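Local structure of mandelate racemase/muconate lactonizing protein (Thermobispora bispora, 3VC5) at residues 30-35 with 408-413. The protein probably catalyses the magnesium-dependent dehydration of D-glucarate to 5-dehydro-4-deoxy-D-glucarate, as a member of the enolase superfamily. Sequence-based numbering, arbitrary orientation.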
ATOM      1  N   VAL A  30      25.543 -11.619  -8.911  1.00 24.87           N
ATOM      2  CA  VAL A  30      24.459 -12.570  -9.085  1.00 21.50           C
ATOM      3  C   VAL A  30      25.035 -13.972  -9.104  1.00 23.49           C
ATOM      4  O   VAL A  30      25.883 -14.275  -9.935  1.00 25.62           O
ATOM      5  CB  VAL A  30      23.684 -12.302 -10.410  1.00 21.77           C
ATOM      6  CG1 VAL A  30      22.589 -13.379 -10.583  1.00 24.06           C
ATOM      7  CG2 VAL A  30      23.087 -10.890 -10.416  1.00 24.99           C
ATOM      8  N   THR A  31      24.584 -14.816  -8.165  1.00 23.06           N
ATOM      9  CA  THR A  31      25.140 -16.155  -7.973  1.00 23.98           C
ATOM     10  C   THR A  31      24.080 -17.247  -7.916  1.00 23.83           C
ATOM     11  O   THR A  31      23.332 -17.333  -6.932  1.00 24.10           O
ATOM     12  CB  THR A  31      25.966 -16.206  -6.666  1.00 22.83           C
ATOM     13  OG1 THR A  31      26.888 -15.104  -6.662  1.00 25.42           O
ATOM     14  CG2 THR A  31      26.757 -17.538  -6.558  1.00 24.67           C
ATOM     15  N   PRO A  32      24.012 -18.096  -8.960  1.00 23.77           N
ATOM     16  CA  PRO A  32      23.049 -19.196  -8.861  1.00 23.44           C
ATOM     17  C   PRO A  32      23.591 -20.250  -7.904  1.00 23.54           C
ATOM     18  O   PRO A  32      24.810 -20.492  -7.858  1.00 24.24           O
ATOM     19  CB  PRO A  32      22.962 -19.716 -10.301  1.00 23.61           C
ATOM     20  CG  PRO A  32      24.366 -19.403 -10.899  1.00 22.80           C
ATOM     21  CD  PRO A  32      24.796 -18.120 -10.219  1.00 24.74           C
ATOM     22  N   VAL A  33      22.691 -20.894  -7.159  1.00 22.56           N
ATOM     23  CA  VAL A  33      23.082 -21.909  -6.157  1.00 22.52           C
ATOM     24  C   VAL A  33      22.135 -23.088  -6.277  1.00 23.28           C
ATOM     25  O   VAL A  33      20.993 -22.952  -6.799  1.00 23.18           O
ATOM     26  CB  VAL A  33      23.016 -21.354  -4.703  1.00 21.24           C
ATOM     27  CG1 VAL A  33      24.063 -20.254  -4.488  1.00 23.16           C
ATOM     28  CG2 VAL A  33      21.597 -20.864  -4.344  1.00 22.72           C
ATOM     29  N   ALA A  34      22.600 -24.252  -5.835  1.00 21.75           N
ATOM     30  CA  ALA A  34      21.723 -25.430  -5.746  1.00 21.54           C
ATOM     31  C   ALA A  34      21.943 -26.067  -4.402  1.00 23.50           C
ATOM     32  O   ALA A  34      23.076 -26.045  -3.870  1.00 25.15           O
ATOM     33  CB  ALA A  34      22.012 -26.442  -6.864  1.00 23.55           C
ATOM     34  N   PHE A  35      20.876 -26.642  -3.838  1.00 21.97           N
ATOM     35  CA  PHE A  35      21.007 -27.311  -2.537  1.00 23.54           C
ATOM     36  C   PHE A  35      20.067 -28.523  -2.500  1.00 24.11           C
ATOM     37  O   PHE A  35      19.177 -28.640  -3.346  1.00 24.21           O
ATOM     38  CB  PHE A  35      20.745 -26.331  -1.388  1.00 23.15           C
ATOM     39  CG  PHE A  35      19.503 -25.497  -1.587  1.00 20.49           C
ATOM     40  CD1 PHE A  35      18.252 -25.993  -1.174  1.00 22.23           C
ATOM     41  CD2 PHE A  35      19.591 -24.209  -2.140  1.00 22.62           C
ATOM     42  CE1 PHE A  35      17.064 -25.217  -1.381  1.00 24.32           C
ATOM     43  CE2 PHE A  35      18.453 -23.435  -2.330  1.00 22.83           C
ATOM     44  CZ  PHE A  35      17.188 -23.935  -1.942  1.00 21.86           C
ATOM     45  N   VAL A 408      30.298 -22.920  -1.845  1.00 23.88           N
ATOM     46  CA  VAL A 408      29.939 -24.349  -1.808  1.00 23.48           C
ATOM     47  C   VAL A 408      28.650 -24.575  -2.629  1.00 23.83           C
ATOM     48  O   VAL A 408      28.555 -25.498  -3.442  1.00 23.54           O
ATOM     49  CB  VAL A 408      29.753 -24.813  -0.351  1.00 23.03           C
ATOM     50  CG1 VAL A 408      29.056 -26.190  -0.271  1.00 24.57           C
ATOM     51  CG2 VAL A 408      31.123 -24.845   0.371  1.00 26.53           C
ATOM     52  N   MET A 409      27.648 -23.724  -2.417  1.00 24.75           N
ATOM     53  CA  MET A 409      26.376 -23.966  -3.109  1.00 24.47           C
ATOM     54  C   MET A 409      26.446 -23.599  -4.561  1.00 22.94           C
ATOM     55  O   MET A 409      25.731 -24.174  -5.370  1.00 24.37           O
ATOM     56  CB  MET A 409      25.205 -23.238  -2.467  1.00 25.31           C
ATOM     57  CG  MET A 409      24.783 -23.788  -1.132  1.00 27.57           C
ATOM     58  SD  MET A 409      23.130 -23.152  -0.780  1.00 26.27           S
ATOM     59  CE  MET A 409      23.009 -23.701   0.937  1.00 27.08           C
ATOM     60  N   HIS A 410      27.298 -22.635  -4.907  1.00 24.05           N
ATOM     61  CA  HIS A 410      27.462 -22.304  -6.320  1.00 23.75           C
ATOM     62  C   HIS A 410      28.151 -23.456  -7.079  1.00 21.86           C
ATOM     63  O   HIS A 410      27.792 -23.772  -8.218  1.00 23.53           O
ATOM     64  CB  HIS A 410      28.247 -21.003  -6.519  1.00 23.06           C
ATOM     65  CG  HIS A 410      28.461 -20.672  -7.956  1.00 24.77           C
ATOM     66  ND1 HIS A 410      27.433 -20.344  -8.822  1.00 28.62           N
ATOM     67  CD2 HIS A 410      29.599 -20.606  -8.693  1.00 31.27           C
ATOM     68  CE1 HIS A 410      27.930 -20.098 -10.021  1.00 32.05           C
ATOM     69  NE2 HIS A 410      29.239 -20.251  -9.971  1.00 31.54           N
ATOM     70  N   GLU A 411      29.131 -24.094  -6.431  1.00 24.88           N
ATOM     71  CA  GLU A 411      29.803 -25.220  -7.041  1.00 24.61           C
ATOM     72  C   GLU A 411      28.786 -26.355  -7.239  1.00 25.63           C
ATOM     73  O   GLU A 411      28.803 -27.030  -8.273  1.00 26.28           O
ATOM     74  CB  GLU A 411      30.970 -25.687  -6.165  1.00 25.53           C
ATOM     75  CG  GLU A 411      31.926 -26.718  -6.845  1.00 27.05           C
ATOM     76  CD  GLU A 411      31.386 -28.143  -6.784  1.00 28.57           C
ATOM     77  OE1 GLU A 411      30.609 -28.451  -5.826  1.00 32.02           O
ATOM     78  OE2 GLU A 411      31.717 -28.960  -7.694  1.00 34.93           O
ATOM     79  N   GLN A 412      27.879 -26.537  -6.276  1.00 26.13           N
ATOM     80  CA  GLN A 412      26.845 -27.561  -6.422  1.00 24.93           C
ATOM     81  C   GLN A 412      25.980 -27.242  -7.643  1.00 24.55           C
ATOM     82  O   GLN A 412      25.653 -28.124  -8.422  1.00 26.10           O
ATOM     83  CB  GLN A 412      26.005 -27.634  -5.141  1.00 25.03           C
ATOM     84  CG  GLN A 412      26.802 -28.290  -4.006  1.00 27.11           C
ATOM     85  CD  GLN A 412      26.153 -28.284  -2.627  1.00 31.00           C
ATOM     86  OE1 GLN A 412      26.713 -28.893  -1.699  1.00 34.07           O
ATOM     87  NE2 GLN A 412      25.016 -27.584  -2.457  1.00 27.65           N
ATOM     88  N   TYR A 413      25.561 -25.981  -7.776  1.00 24.72           N
ATOM     89  CA  TYR A 413      24.803 -25.567  -8.966  1.00 24.09           C
ATOM     90  C   TYR A 413      25.527 -25.953 -10.246  1.00 27.14           C
ATOM     91  O   TYR A 413      24.921 -26.504 -11.179  1.00 26.01           O
ATOM     92  CB  TYR A 413      24.578 -24.043  -8.943  1.00 24.57           C
ATOM     93  CG  TYR A 413      23.912 -23.543 -10.198  1.00 22.35           C
ATOM     94  CD1 TYR A 413      22.532 -23.580 -10.330  1.00 23.63           C
ATOM     95  CD2 TYR A 413      24.677 -23.063 -11.258  1.00 24.12           C
ATOM     96  CE1 TYR A 413      21.905 -23.111 -11.514  1.00 24.66           C
ATOM     97  CE2 TYR A 413      24.080 -22.607 -12.436  1.00 24.48           C
ATOM     98  CZ  TYR A 413      22.699 -22.644 -12.554  1.00 23.19           C
ATOM     99  OH  TYR A 413      22.125 -22.194 -13.724  1.00 23.77           O
TER
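P32 lies over one face of the Y413 ring. Its CB sits 3.6 Å from the centroid of that ring, almost on the normal, so the contact is CH-pi. Y413 CG is anti to the backbone N, which brings a ring face against the proline. L77 of helix 74-85 touches both residues. Next to them A34 CB packs 3.6 Å from Y413 CA. On the other side of the strand V33 CB meets M409 CB at 3.7 Å. The M409 chain runs on, extended, to an oblique Met-aromatic contact, with SD 3.9 Å from F35 CD2. This buried part is tight.

The flanks are polar and partly exposed. H410 ND1 donates to P32 O at 2.8 Å (167° at the hydrogen), in the plane of both the ring and the carbonyl. At the other end Q412 NE2 bonds A34 O at 2.9 Å, less straight (146°). Between the flanks A34 N donates to M409 O at 3.2 Å, from the opposite face of that carbonyl to Y413 N, which also donates to it. Segment 408-413 crosses strand segment 30-35 at 82°. Helix 403-415 thus lies against outer strand 25-36 of the antiparallel three-stranded sheet, an arrangement that joins a C-terminal helix to the N-terminal capping domain of the enolase superfamily fold.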